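Local atomic coordinates of peroxisomal acyl-coenzyme A oxidase 1 (Arabidopsis thaliana, PDB entry 1W07), a protein that oxidises long- and medium-chain acyl-CoAs to 2-trans-enoyl-CoAs in peroxisomal beta-oxidation, using FAD and passing the electrons to oxygen to give hydrogen peroxide. Residues Phe48-Arg53 with Phe92-Ala97; Thr152-Pro157 with Arg191-Gly196; Ala462-Cys467 with Phe487-Leu492; Met129-Cys134 with Ser183-Val188; Cys556-Leu561 with Arg590-Gln595. The protein carries 1 engineered substitution. All coordinates share one frame; numbering follows the deposited sequence.

Contact 1: residues Phe48-Arg53 with Phe92-Ala97; sequences FEKSNR and FIDQPA
Phe48 and Ile93 mark the closest backbone approach, with CA atoms 6.1 Å apart. Residues 48-53 form a loop with a type I turn from Lys50 to Arg53. Residues 92-97 leave a helix at Asp94, which has positive phi. A water donates to both Phe48 O and Ile93 O and so joins the two segments at this point. Ile93 CG1 sits over the centre of the Phe48 ring, 3.8 Å from the centroid, in a CH-pi contact. Further on, the contact is polar. The bent chain of Lys50 brings NZ to Asp94 OD1 at 3.0 Å, a salt bridge on the anti lone pair of that oxygen. OD1 also pairs with Arg298. Arg53 NH2 donates to Asp94 O at 2.7 Å and to Gln95 OE1 at 2.8 Å. The second bond follows a lone pair in the carbonyl plane. Arg53 NE adds a weak bond to OE1, and the guanidinium and amide planes stand 86° apart. Arg53 NH1 pairs with Glu412, and Gln95 OE1 also accepts from Lys68. Two cations thus meet a helix end that supplies a carboxylate, a backbone carbonyl and an amide oxygen. The charges of this largely buried contact are probably well compensated.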
# COMPACT_ATOMS: atom_id res chain seq x y z
N PHE B 48 -18.03 22.90 -2.84
CA PHE B 48 -17.41 21.72 -2.23
C PHE B 48 -17.14 20.55 -3.17
O PHE B 48 -16.97 19.42 -2.73
CB PHE B 48 -18.26 21.26 -1.04
CG PHE B 48 -18.34 22.27 0.09
CD1 PHE B 48 -19.49 22.37 0.87
CD2 PHE B 48 -17.26 23.10 0.37
CE1 PHE B 48 -19.57 23.28 1.93
CE2 PHE B 48 -17.33 24.03 1.43
CZ PHE B 48 -18.48 24.12 2.21
N GLU B 49 -17.09 20.85 -4.46
CA GLU B 49 -16.79 19.84 -5.46
C GLU B 49 -15.37 19.36 -5.21
O GLU B 49 -14.50 20.17 -4.88
CB GLU B 49 -16.90 20.45 -6.86
CG GLU B 49 -16.36 19.56 -7.96
CD GLU B 49 -16.33 20.24 -9.31
OE1 GLU B 49 -15.94 21.43 -9.37
OE2 GLU B 49 -16.66 19.59 -10.32
N LYS B 50 -15.13 18.06 -5.37
CA LYS B 50 -13.78 17.54 -5.18
C LYS B 50 -13.40 16.40 -6.11
O LYS B 50 -12.34 15.80 -5.94
CB LYS B 50 -13.58 17.07 -3.73
CG LYS B 50 -14.16 15.70 -3.43
CD LYS B 50 -15.37 15.79 -2.51
CE LYS B 50 -15.15 15.03 -1.18
NZ LYS B 50 -15.02 13.53 -1.20
N SER B 51 -14.24 16.09 -7.10
CA SER B 51 -13.93 15.01 -8.04
C SER B 51 -12.93 15.48 -9.10
O SER B 51 -12.42 14.67 -9.87
CB SER B 51 -15.22 14.52 -8.73
OG SER B 51 -15.80 15.53 -9.53
N ASN B 52 -12.65 16.78 -9.12
CA ASN B 52 -11.72 17.38 -10.08
C ASN B 52 -10.40 17.72 -9.39
O ASN B 52 -9.49 18.29 -10.00
CB ASN B 52 -12.34 18.66 -10.66
CG ASN B 52 -12.35 19.81 -9.66
OD1 ASN B 52 -12.64 19.62 -8.48
ND2 ASN B 52 -12.06 21.02 -10.14
N ARG B 53 -10.31 17.33 -8.13
CA ARG B 53 -9.15 17.60 -7.29
C ARG B 53 -7.82 17.17 -7.90
O ARG B 53 -6.81 17.87 -7.77
CB ARG B 53 -9.37 16.94 -5.93
CG ARG B 53 -8.41 17.35 -4.86
CD ARG B 53 -8.66 16.53 -3.61
NE ARG B 53 -9.79 17.01 -2.82
CZ ARG B 53 -10.39 16.30 -1.87
NH1 ARG B 53 -9.98 15.07 -1.61
NH2 ARG B 53 -11.38 16.83 -1.16
N PHE B 92 -17.46 16.22 6.04
CA PHE B 92 -17.89 15.88 4.69
C PHE B 92 -17.23 16.69 3.56
O PHE B 92 -17.17 16.23 2.43
CB PHE B 92 -19.42 15.92 4.60
CG PHE B 92 -20.08 14.82 5.39
CD1 PHE B 92 -20.76 15.10 6.58
CD2 PHE B 92 -20.00 13.50 4.96
CE1 PHE B 92 -21.34 14.09 7.33
CE2 PHE B 92 -20.58 12.47 5.71
CZ PHE B 92 -21.25 12.76 6.89
N ILE B 93 -16.71 17.88 3.88
CA ILE B 93 -16.00 18.67 2.87
C ILE B 93 -14.81 17.79 2.43
O ILE B 93 -14.34 17.89 1.29
CB ILE B 93 -15.51 20.02 3.48
CG1 ILE B 93 -16.72 20.94 3.70
CG2 ILE B 93 -14.48 20.68 2.57
CD1 ILE B 93 -16.37 22.27 4.37
N ASP B 94 -14.35 16.95 3.36
CA ASP B 94 -13.31 15.97 3.09
C ASP B 94 -12.04 16.50 2.43
O ASP B 94 -11.57 15.96 1.43
CB ASP B 94 -13.93 14.87 2.24
CG ASP B 94 -13.07 13.63 2.15
OD1 ASP B 94 -13.08 13.00 1.07
OD2 ASP B 94 -12.42 13.28 3.15
N GLN B 95 -11.47 17.57 2.98
CA GLN B 95 -10.27 18.12 2.37
C GLN B 95 -9.28 18.62 3.41
O GLN B 95 -9.50 19.64 4.05
CB GLN B 95 -10.64 19.24 1.39
CG GLN B 95 -9.46 19.74 0.55
CD GLN B 95 -9.87 20.20 -0.83
OE1 GLN B 95 -10.65 19.52 -1.52
NE2 GLN B 95 -9.34 21.33 -1.27
N PRO B 96 -8.17 17.90 3.59
CA PRO B 96 -7.13 18.26 4.56
C PRO B 96 -6.79 19.75 4.42
O PRO B 96 -6.47 20.22 3.33
CB PRO B 96 -5.97 17.36 4.17
CG PRO B 96 -6.69 16.10 3.72
CD PRO B 96 -7.80 16.66 2.86
N ALA B 97 -6.86 20.48 5.53
CA ALA B 97 -6.61 21.91 5.50
C ALA B 97 -6.18 22.41 6.87
O ALA B 97 -6.40 21.75 7.89
CB ALA B 97 -7.88 22.65 5.05
O HOH W 1 -14.78 19.48 -0.91

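Contact 2: residues Thr152-Pro157 with Arg191-Gly196; sequences TATLDP and RLITNG. Engineered in segment 152-157: Leu155 (natural residue Phe).
Thr152, Thr154 and Ile193 meet on one face of the sheet, and Arg191 starts from that face too. Ala153 and Leu192 lie on the other face. The flat groups that meet are the peptide units of the two strands. The two strands run parallel, with an angle of 24° between their short axes. Three backbone bonds join them. Ala153 N donates to Arg191 O at 2.9 Å, Ile193 N donates to Ala153 O at 2.8 Å, and Leu155 N donates to Ile193 O at 3.0 Å. Thr154 CA adds a CA-H...O contact to Ile193 O at 3.2 Å. Ile193 CD1 reaches both threonines. It lies 3.7 Å from Thr152 CG2 and 3.6 Å from Thr154 OG1. Ile193 CG2, anti to the backbone N, meets Thr154 CG2 at 3.7 Å. Leu155 is an engineered residue. It lies beside Thr194 and points the same way, with CD2 3.9 Å from Thr194 OG1. That hydroxyl is hydrogen-bonded to Gly265 O. The Arg191 guanidinium turns from the contact to Asp198. Strand 161-165 pairs with the outer side of 152-156, and 197-207 pairs with 185-194. Backbone bonds therefore fix the register in this beta domain, while the Ile193 methyls pack on the methyls of Thr152 and Thr154 and on Thr154 OG1.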
# COMPACT_ATOMS: atom_id res chain seq x y z
N THR B 152 15.25 25.57 21.21
CA THR B 152 15.37 26.03 22.58
C THR B 152 14.55 27.27 22.88
O THR B 152 14.26 28.06 21.99
CB THR B 152 16.84 26.32 22.93
OG1 THR B 152 17.36 27.30 22.03
CG2 THR B 152 17.68 25.08 22.82
N ALA B 153 14.18 27.41 24.15
CA ALA B 153 13.43 28.56 24.63
C ALA B 153 14.13 29.02 25.92
O ALA B 153 13.90 28.46 27.00
CB ALA B 153 11.98 28.17 24.91
N THR B 154 15.02 30.01 25.80
CA THR B 154 15.77 30.51 26.95
C THR B 154 15.23 31.83 27.46
O THR B 154 15.09 32.80 26.69
CB THR B 154 17.26 30.69 26.58
OG1 THR B 154 17.70 29.56 25.81
CG2 THR B 154 18.12 30.79 27.86
N LEU B 155 14.93 31.89 28.75
CA LEU B 155 14.38 33.11 29.33
C LEU B 155 15.42 34.22 29.45
O LEU B 155 16.59 33.96 29.70
CB LEU B 155 13.81 32.83 30.72
CG LEU B 155 13.23 34.05 31.45
CD1 LEU B 155 12.03 34.60 30.68
CD2 LEU B 155 12.82 33.66 32.87
N ASP B 156 14.96 35.46 29.25
CA ASP B 156 15.82 36.64 29.35
C ASP B 156 15.21 37.54 30.43
O ASP B 156 14.35 38.38 30.14
CB ASP B 156 15.84 37.40 28.02
CG ASP B 156 16.81 38.56 28.03
OD1 ASP B 156 17.00 39.17 29.10
OD2 ASP B 156 17.39 38.88 26.96
N PRO B 157 15.64 37.36 31.69
CA PRO B 157 15.14 38.15 32.83
C PRO B 157 15.18 39.66 32.62
O PRO B 157 14.24 40.37 32.95
CB PRO B 157 16.06 37.71 33.97
CG PRO B 157 16.35 36.29 33.63
CD PRO B 157 16.63 36.37 32.14
N ARG B 191 12.96 23.09 24.31
CA ARG B 191 13.57 22.82 25.60
C ARG B 191 13.52 24.10 26.43
O ARG B 191 14.04 25.13 26.01
CB ARG B 191 15.02 22.37 25.42
CG ARG B 191 15.21 21.35 24.30
CD ARG B 191 16.54 20.63 24.43
NE ARG B 191 16.52 19.69 25.54
CZ ARG B 191 16.02 18.45 25.47
NH1 ARG B 191 15.53 17.99 24.32
NH2 ARG B 191 15.99 17.69 26.55
N LEU B 192 12.89 24.03 27.59
CA LEU B 192 12.79 25.20 28.46
C LEU B 192 14.13 25.42 29.16
O LEU B 192 14.60 24.59 29.93
CB LEU B 192 11.68 24.97 29.50
CG LEU B 192 11.07 26.20 30.18
CD1 LEU B 192 10.01 25.74 31.17
CD2 LEU B 192 12.13 27.02 30.88
N ILE B 193 14.76 26.56 28.87
CA ILE B 193 16.04 26.88 29.47
C ILE B 193 15.93 28.13 30.34
O ILE B 193 15.50 29.19 29.88
CB ILE B 193 17.11 27.11 28.39
CG1 ILE B 193 17.22 25.88 27.48
CG2 ILE B 193 18.45 27.35 29.04
CD1 ILE B 193 18.25 26.05 26.36
N THR B 194 16.31 27.99 31.61
CA THR B 194 16.28 29.10 32.56
C THR B 194 17.22 28.78 33.72
O THR B 194 17.34 27.62 34.13
CB THR B 194 14.85 29.34 33.11
OG1 THR B 194 14.85 30.51 33.93
CG2 THR B 194 14.38 28.16 33.93
N ASN B 195 17.88 29.80 34.24
CA ASN B 195 18.82 29.62 35.34
C ASN B 195 19.91 28.61 34.96
O ASN B 195 20.37 27.83 35.79
CB ASN B 195 18.09 29.14 36.60
CG ASN B 195 17.56 30.30 37.44
OD1 ASN B 195 17.06 31.29 36.91
ND2 ASN B 195 17.66 30.16 38.75
N GLY B 196 20.33 28.65 33.70
CA GLY B 196 21.37 27.75 33.23
C GLY B 196 21.01 26.28 33.30
O GLY B 196 21.90 25.43 33.37

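Contact 3: residues Ala462-Cys467 with Phe487-Leu492; sequences AHLLQC and FEARAL
Leu464 and Leu492 carry much of this contact, and their side chains cross at about a right angle. Leu464 has CG anti to its carbonyl carbon, chi1 -72°, and this turns the branched end toward helix 480-503. Leu492 takes the other common form. Its CG is anti to the backbone N, chi1 177°, which sends CD2 out to the short helix. There CD2 lies 3.8 Å from Leu464 CB and equally close to Leu464 CD1. The second methyl of Leu464, CD2, meets Glu488, 4.1 Å from OE1. The Glu488 chain runs extended beyond CG, and OE1 forms a long, weak ion pair with Arg460. Leu465 is the first residue beyond the helical turn. Its CG rests 4.1 Å from Leu492 CD2, again at about a right angle. Leu492 CD2 thus touches two neighbouring leucines. Ala489 fits where the backbones come closest. Its CB touches Leu464 O at 3.7 Å and Cys467 SG at 3.8 Å. The CA atoms of Leu464 and Ala489 are 5.0 Å apart, consistent with the small side chain of Ala489. Cys467 SG lies between the backbone N and the carbonyl carbon, and it forms a disulfide with Cys576. The segments meet mainly through apolar groups. The arrangement is helix packing in the all-helical C-terminal part of an acyl-CoA oxidase. A short helix and the loop after it lie on a long helix, and the disulfide ties that loop to a more distant part of the chain.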
# COMPACT_ATOMS: atom_id res chain seq x y z
N ALA B 462 -3.94 -19.22 35.28
CA ALA B 462 -4.07 -20.59 35.76
C ALA B 462 -4.50 -21.55 34.67
O ALA B 462 -3.69 -22.34 34.17
CB ALA B 462 -5.08 -20.63 36.91
N HIS B 463 -5.77 -21.50 34.28
CA HIS B 463 -6.28 -22.38 33.23
C HIS B 463 -5.89 -21.90 31.85
O HIS B 463 -5.84 -22.69 30.91
CB HIS B 463 -7.80 -22.51 33.31
CG HIS B 463 -8.26 -23.80 33.91
ND1 HIS B 463 -7.81 -25.03 33.47
CD2 HIS B 463 -9.14 -24.06 34.91
CE1 HIS B 463 -8.39 -25.99 34.18
NE2 HIS B 463 -9.20 -25.43 35.06
N LEU B 464 -5.63 -20.60 31.72
CA LEU B 464 -5.25 -20.03 30.44
C LEU B 464 -3.96 -20.61 29.90
O LEU B 464 -3.93 -21.14 28.78
CB LEU B 464 -5.15 -18.50 30.55
CG LEU B 464 -6.51 -17.80 30.69
CD1 LEU B 464 -6.31 -16.31 30.91
CD2 LEU B 464 -7.36 -18.05 29.45
N LEU B 465 -2.89 -20.54 30.68
CA LEU B 465 -1.59 -21.07 30.25
C LEU B 465 -1.54 -22.60 30.27
O LEU B 465 -0.47 -23.19 30.21
CB LEU B 465 -0.47 -20.51 31.13
CG LEU B 465 0.02 -19.10 30.79
CD1 LEU B 465 1.10 -18.68 31.77
CD2 LEU B 465 0.54 -19.06 29.35
N GLN B 466 -2.71 -23.23 30.35
CA GLN B 466 -2.77 -24.68 30.36
C GLN B 466 -4.14 -25.18 29.92
O GLN B 466 -4.62 -26.20 30.42
CB GLN B 466 -2.45 -25.20 31.76
N CYS B 467 -4.77 -24.47 28.99
CA CYS B 467 -6.10 -24.87 28.52
C CYS B 467 -6.13 -25.80 27.33
O CYS B 467 -5.11 -26.12 26.72
CB CYS B 467 -6.99 -23.66 28.20
SG CYS B 467 -6.48 -22.38 26.99
N PHE B 487 -8.24 -16.31 22.41
CA PHE B 487 -7.46 -15.08 22.25
C PHE B 487 -6.73 -14.64 23.53
O PHE B 487 -5.63 -14.11 23.46
CB PHE B 487 -8.35 -13.93 21.76
CG PHE B 487 -8.55 -13.90 20.27
CD1 PHE B 487 -9.34 -14.86 19.63
CD2 PHE B 487 -7.91 -12.94 19.49
CE1 PHE B 487 -9.49 -14.85 18.25
CE2 PHE B 487 -8.06 -12.92 18.11
CZ PHE B 487 -8.85 -13.88 17.49
N GLU B 488 -7.35 -14.85 24.69
CA GLU B 488 -6.72 -14.47 25.95
C GLU B 488 -5.51 -15.36 26.19
O GLU B 488 -4.43 -14.88 26.53
CB GLU B 488 -7.70 -14.59 27.12
CG GLU B 488 -8.91 -13.66 27.03
CD GLU B 488 -9.83 -13.79 28.23
OE1 GLU B 488 -9.90 -14.90 28.80
OE2 GLU B 488 -10.51 -12.81 28.58
N ALA B 489 -5.69 -16.66 25.99
CA ALA B 489 -4.59 -17.61 26.17
C ALA B 489 -3.44 -17.31 25.22
O ALA B 489 -2.27 -17.28 25.62
CB ALA B 489 -5.09 -19.03 25.94
N ARG B 490 -3.76 -17.09 23.95
CA ARG B 490 -2.75 -16.79 22.95
C ARG B 490 -1.93 -15.54 23.31
O ARG B 490 -0.70 -15.54 23.19
CB ARG B 490 -3.42 -16.63 21.59
CG ARG B 490 -2.54 -16.06 20.50
CD ARG B 490 -3.01 -14.67 20.12
NE ARG B 490 -2.27 -14.13 18.97
CZ ARG B 490 -2.74 -13.16 18.19
NH1 ARG B 490 -3.94 -12.64 18.43
NH2 ARG B 490 -2.02 -12.71 17.17
N ALA B 491 -2.61 -14.49 23.75
CA ALA B 491 -1.95 -13.24 24.13
C ALA B 491 -1.11 -13.42 25.40
O ALA B 491 0.06 -13.04 25.44
CB ALA B 491 -2.98 -12.15 24.34
N LEU B 492 -1.72 -13.99 26.43
CA LEU B 492 -1.04 -14.22 27.70
C LEU B 492 0.18 -15.11 27.49
O LEU B 492 1.25 -14.84 28.03
CB LEU B 492 -1.99 -14.87 28.71
CG LEU B 492 -1.40 -15.25 30.07
CD1 LEU B 492 -0.82 -14.03 30.76
CD2 LEU B 492 -2.50 -15.85 30.93

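Contact 4: residues Met129-Cys134 with Ser183-Val188; sequences MQIIGC and STHAVV
In the beta domain of the acyl-CoA dehydrogenase and oxidase fold, Ile132, Gly133 and Cys134 lie against residues 183-187, where the start of strand 133-136 runs loosely beside strand 185-194. The contact lies near the flavin: the Cys134 side chain is about 6 Å from FAD at the nearest atoms, and Tyr135, the next residue, binds it. Ile132 O accepts two backbone bonds, from Thr184 N at 2.8 Å and from His185 N at 3.0 Å. Thr184 OG1 in turn accepts from Ile132 N at 3.3 Å in an almost straight bond, 173° at the hydrogen. Ile132 is therefore gripped on both its backbone N and its O. Farther along, Val187 N donates to Cys134 O at 3.1 Å, while the bond from Cys134 N to His185 O is weak. Gly133 CA approaches the same His185 O in a CA-H...O contact. Ile131 lies across the His185 side chain at about a right angle, and its CG2 comes within 3.6 Å of CE1. Ser183 OG packs against Cys134 CB, but its hydrogen bond goes to Gly178 O. Cys134 SG touches Ala186 CB at 3.3 Å, which is tight. SG is brought there by a chi1 of 55°, between the backbone N and the carbonyl carbon. Leu655 of the second subunit packs on Ile132 and Thr184, so the dimer interface reaches this corner. The Thr184 hydroxyl has a further role: its OG1 lies at the edge of the His185 ring, in plane, and shares a 2.7 Å hydrogen bond with ND1.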
# COMPACT_ATOMS: atom_id res chain seq x y z
N MET B 129 -11.26 33.14 15.34
CA MET B 129 -10.36 33.06 14.19
C MET B 129 -9.68 34.40 13.88
O MET B 129 -9.36 34.67 12.73
CB MET B 129 -11.12 32.58 12.95
CG MET B 129 -11.88 31.26 13.13
SD MET B 129 -10.92 29.79 12.75
CE MET B 129 -10.29 30.22 11.18
N GLN B 130 -9.46 35.22 14.91
CA GLN B 130 -8.77 36.50 14.73
C GLN B 130 -7.30 36.15 14.54
O GLN B 130 -6.47 37.00 14.19
CB GLN B 130 -8.96 37.40 15.95
CG GLN B 130 -10.42 37.74 16.25
CD GLN B 130 -10.56 38.69 17.41
OE1 GLN B 130 -10.16 39.85 17.33
NE2 GLN B 130 -11.11 38.21 18.52
N ILE B 131 -6.99 34.88 14.79
CA ILE B 131 -5.65 34.33 14.61
C ILE B 131 -5.85 32.89 14.15
O ILE B 131 -6.89 32.28 14.40
CB ILE B 131 -4.82 34.33 15.90
CG1 ILE B 131 -5.46 33.39 16.92
CG2 ILE B 131 -4.72 35.74 16.46
CD1 ILE B 131 -4.57 33.10 18.11
N ILE B 132 -4.85 32.35 13.46
CA ILE B 132 -4.90 30.98 12.97
C ILE B 132 -3.63 30.29 13.47
O ILE B 132 -2.51 30.72 13.18
CB ILE B 132 -4.97 30.93 11.41
CG1 ILE B 132 -6.29 31.53 10.94
CG2 ILE B 132 -4.87 29.49 10.92
CD1 ILE B 132 -6.42 31.65 9.44
N GLY B 133 -3.81 29.24 14.26
CA GLY B 133 -2.67 28.55 14.83
C GLY B 133 -2.44 27.14 14.34
O GLY B 133 -3.33 26.50 13.78
N CYS B 134 -1.22 26.66 14.58
CA CYS B 134 -0.84 25.31 14.19
C CYS B 134 -0.05 24.70 15.35
O CYS B 134 0.28 25.40 16.30
CB CYS B 134 0.03 25.36 12.92
SG CYS B 134 1.50 26.41 13.01
N SER B 183 -1.09 29.69 9.01
CA SER B 183 -1.02 30.10 10.40
C SER B 183 -0.28 31.39 10.65
O SER B 183 0.78 31.65 10.08
CB SER B 183 -0.42 28.99 11.25
OG SER B 183 -1.32 27.89 11.35
N THR B 184 -0.86 32.21 11.52
CA THR B 184 -0.25 33.48 11.90
C THR B 184 0.45 33.28 13.24
O THR B 184 1.39 33.99 13.57
CB THR B 184 -1.30 34.61 12.06
OG1 THR B 184 -2.23 34.26 13.10
CG2 THR B 184 -2.05 34.84 10.76
N HIS B 185 -0.02 32.28 13.99
CA HIS B 185 0.52 31.96 15.30
C HIS B 185 0.71 30.45 15.42
O HIS B 185 0.24 29.66 14.59
CB HIS B 185 -0.45 32.41 16.42
CG HIS B 185 -0.59 33.89 16.56
ND1 HIS B 185 -1.21 34.67 15.60
CD2 HIS B 185 -0.19 34.74 17.53
CE1 HIS B 185 -1.17 35.94 15.98
NE2 HIS B 185 -0.55 36.01 17.15
N ALA B 186 1.40 30.03 16.48
CA ALA B 186 1.61 28.62 16.68
C ALA B 186 2.07 28.27 18.07
O ALA B 186 2.71 29.07 18.76
CB ALA B 186 2.62 28.09 15.68
N VAL B 187 1.73 27.06 18.51
CA VAL B 187 2.21 26.61 19.79
C VAL B 187 3.52 25.88 19.46
O VAL B 187 3.51 24.82 18.83
CB VAL B 187 1.23 25.63 20.46
CG1 VAL B 187 1.89 25.00 21.69
CG2 VAL B 187 -0.02 26.37 20.88
N VAL B 188 4.64 26.48 19.85
CA VAL B 188 5.95 25.88 19.59
C VAL B 188 6.50 25.13 20.80
O VAL B 188 6.43 25.61 21.93
CB VAL B 188 6.98 26.96 19.17
CG1 VAL B 188 8.36 26.30 18.90
CG2 VAL B 188 6.47 27.73 17.95

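Contact 5: residues Cys556-Leu561 with Arg590-Gln595; sequences CYIYAL and RSLYTQ
Tyr557 makes the first touch, through CB rather than its ring, which leads away from the second helix. This CB lies 3.9 Å from Leu592 CD1. Ile558 follows and is the residue of closest backbone approach, its CA 6.6 Å from that of Leu592. The side chains of Ile558 and Leu592 run alongside one another, pointing opposite ways. Ile558 CG1, anti to the carbonyl carbon at chi1 -81°, comes within 3.6 Å of Leu592 CB. The other branch, CG2, meets the edge of the Tyr593 ring near its plane, 4.0 Å from CE1. Ile558 CD1 reaches on to Tyr593 CD1 at 4.1 Å, so the isoleucine spans two successive residues of the partner. One turn after Tyr557, Leu561 crosses Leu592 at about a right angle. Its CD1 is 3.9 Å from Leu592 CD1. Leu592 CD1 thus touches both Tyr557 CB and Leu561 CD1. The contact is apolar, and the Tyr593 hydroxyl finds its hydrogen bond outside it, with Asn332. The axes of segments 556-561 and 590-595 run roughly antiparallel, 144° between their directions, and are 9.8 Å apart at their closest. Helix 328-363 packs against both helices, through Ile558 and Tyr593, and helix 516-538 packs on Cys556 and Tyr559. Arg590, further back on helix 579-596, forms a salt bridge with Asp518 of the second subunit.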
# COMPACT_ATOMS: atom_id res chain seq x y z
N CYS B 556 -18.80 -10.22 13.65
CA CYS B 556 -18.02 -10.38 14.87
C CYS B 556 -17.15 -11.61 14.81
O CYS B 556 -15.96 -11.54 15.09
CB CYS B 556 -18.93 -10.47 16.10
SG CYS B 556 -18.07 -10.81 17.67
N TYR B 557 -17.73 -12.76 14.45
CA TYR B 557 -16.95 -13.98 14.40
C TYR B 557 -16.07 -14.13 13.17
O TYR B 557 -15.11 -14.90 13.18
CB TYR B 557 -17.84 -15.20 14.64
CG TYR B 557 -18.35 -15.22 16.05
CD1 TYR B 557 -19.56 -14.60 16.39
CD2 TYR B 557 -17.58 -15.75 17.09
CE1 TYR B 557 -19.97 -14.49 17.71
CE2 TYR B 557 -17.98 -15.65 18.42
CZ TYR B 557 -19.17 -15.01 18.72
OH TYR B 557 -19.51 -14.86 20.05
N ILE B 558 -16.40 -13.40 12.11
CA ILE B 558 -15.58 -13.39 10.90
C ILE B 558 -14.27 -12.68 11.29
O ILE B 558 -13.19 -13.14 10.96
CB ILE B 558 -16.22 -12.58 9.73
CG1 ILE B 558 -17.27 -13.43 9.01
CG2 ILE B 558 -15.12 -12.08 8.77
CD1 ILE B 558 -18.00 -12.68 7.89
N TYR B 559 -14.39 -11.56 12.00
CA TYR B 559 -13.20 -10.81 12.43
C TYR B 559 -12.29 -11.71 13.28
O TYR B 559 -11.10 -11.88 13.00
CB TYR B 559 -13.64 -9.56 13.22
CG TYR B 559 -12.50 -8.68 13.72
CD1 TYR B 559 -11.69 -7.95 12.84
CD2 TYR B 559 -12.17 -8.65 15.07
CE1 TYR B 559 -10.57 -7.21 13.30
CE2 TYR B 559 -11.06 -7.94 15.54
CZ TYR B 559 -10.27 -7.22 14.67
OH TYR B 559 -9.20 -6.52 15.19
N ALA B 560 -12.87 -12.32 14.32
CA ALA B 560 -12.12 -13.18 15.22
C ALA B 560 -11.52 -14.41 14.53
O ALA B 560 -10.33 -14.68 14.65
CB ALA B 560 -13.02 -13.62 16.37
N LEU B 561 -12.35 -15.14 13.79
CA LEU B 561 -11.87 -16.34 13.11
C LEU B 561 -10.86 -16.02 12.02
O LEU B 561 -9.99 -16.84 11.72
CB LEU B 561 -13.05 -17.12 12.52
CG LEU B 561 -14.08 -17.64 13.54
CD1 LEU B 561 -15.18 -18.42 12.82
CD2 LEU B 561 -13.36 -18.52 14.55
N ARG B 590 -15.54 -19.97 6.52
CA ARG B 590 -16.05 -20.16 5.16
C ARG B 590 -17.58 -20.01 5.12
O ARG B 590 -18.14 -19.25 4.31
CB ARG B 590 -15.67 -21.55 4.66
CG ARG B 590 -15.40 -21.64 3.17
CD ARG B 590 -15.48 -23.08 2.68
NE ARG B 590 -14.83 -24.02 3.61
CZ ARG B 590 -13.52 -24.07 3.84
NH1 ARG B 590 -12.70 -23.24 3.20
NH2 ARG B 590 -13.04 -24.93 4.72
N SER B 591 -18.25 -20.73 6.01
CA SER B 591 -19.69 -20.68 6.11
C SER B 591 -20.17 -19.25 6.40
O SER B 591 -21.18 -18.82 5.83
CB SER B 591 -20.17 -21.62 7.21
OG SER B 591 -21.52 -21.35 7.53
N LEU B 592 -19.47 -18.52 7.27
CA LEU B 592 -19.86 -17.15 7.60
C LEU B 592 -19.74 -16.25 6.36
O LEU B 592 -20.51 -15.30 6.21
CB LEU B 592 -18.99 -16.59 8.74
CG LEU B 592 -19.21 -17.21 10.13
CD1 LEU B 592 -18.17 -16.69 11.10
CD2 LEU B 592 -20.59 -16.88 10.64
N TYR B 593 -18.79 -16.54 5.49
CA TYR B 593 -18.66 -15.74 4.28
C TYR B 593 -19.92 -15.93 3.43
O TYR B 593 -20.55 -14.96 2.98
CB TYR B 593 -17.43 -16.17 3.48
CG TYR B 593 -16.09 -15.79 4.10
CD1 TYR B 593 -15.97 -14.73 4.99
CD2 TYR B 593 -14.92 -16.46 3.73
CE1 TYR B 593 -14.71 -14.33 5.51
CE2 TYR B 593 -13.66 -16.08 4.23
CZ TYR B 593 -13.56 -15.02 5.11
OH TYR B 593 -12.31 -14.65 5.57
N THR B 594 -20.30 -17.19 3.21
CA THR B 594 -21.49 -17.53 2.44
C THR B 594 -22.74 -16.89 3.03
O THR B 594 -23.64 -16.51 2.30
CB THR B 594 -21.68 -19.05 2.40
OG1 THR B 594 -20.55 -19.63 1.73
CG2 THR B 594 -22.98 -19.44 1.65
N GLN B 595 -22.78 -16.76 4.35
CA GLN B 595 -23.93 -16.14 4.99
C GLN B 595 -23.94 -14.63 4.81
O GLN B 595 -24.99 -14.01 4.66
CB GLN B 595 -23.96 -16.48 6.48
CG GLN B 595 -24.31 -17.92 6.76
CD GLN B 595 -24.11 -18.32 8.20
OE1 GLN B 595 -24.69 -17.74 9.11
NE2 GLN B 595 -23.27 -19.33 8.42

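From the N terminus, contact 1 closes first. Its loop of 38 residues is mostly helical and belongs to the N-terminal part. Contacts 4 and 2 come next, closing loops of 48 and 33 residues, and cross, because their segments alternate along the chain. Both use strand 185-194: contact 4 pairs it with 133-136 and contact 2 with 152-156, within one sheet. Their centres are 23 Å apart. Contact 3 then closes a 19-residue loop, and contact 5 a 28-residue loop, both in the helical C-terminal part. None of the five nests in another. Contacts 3 and 5 touch where Phe487 CZ meets Ala560 O at 3.3 Å. Contacts 4 and 5 both reach the second subunit.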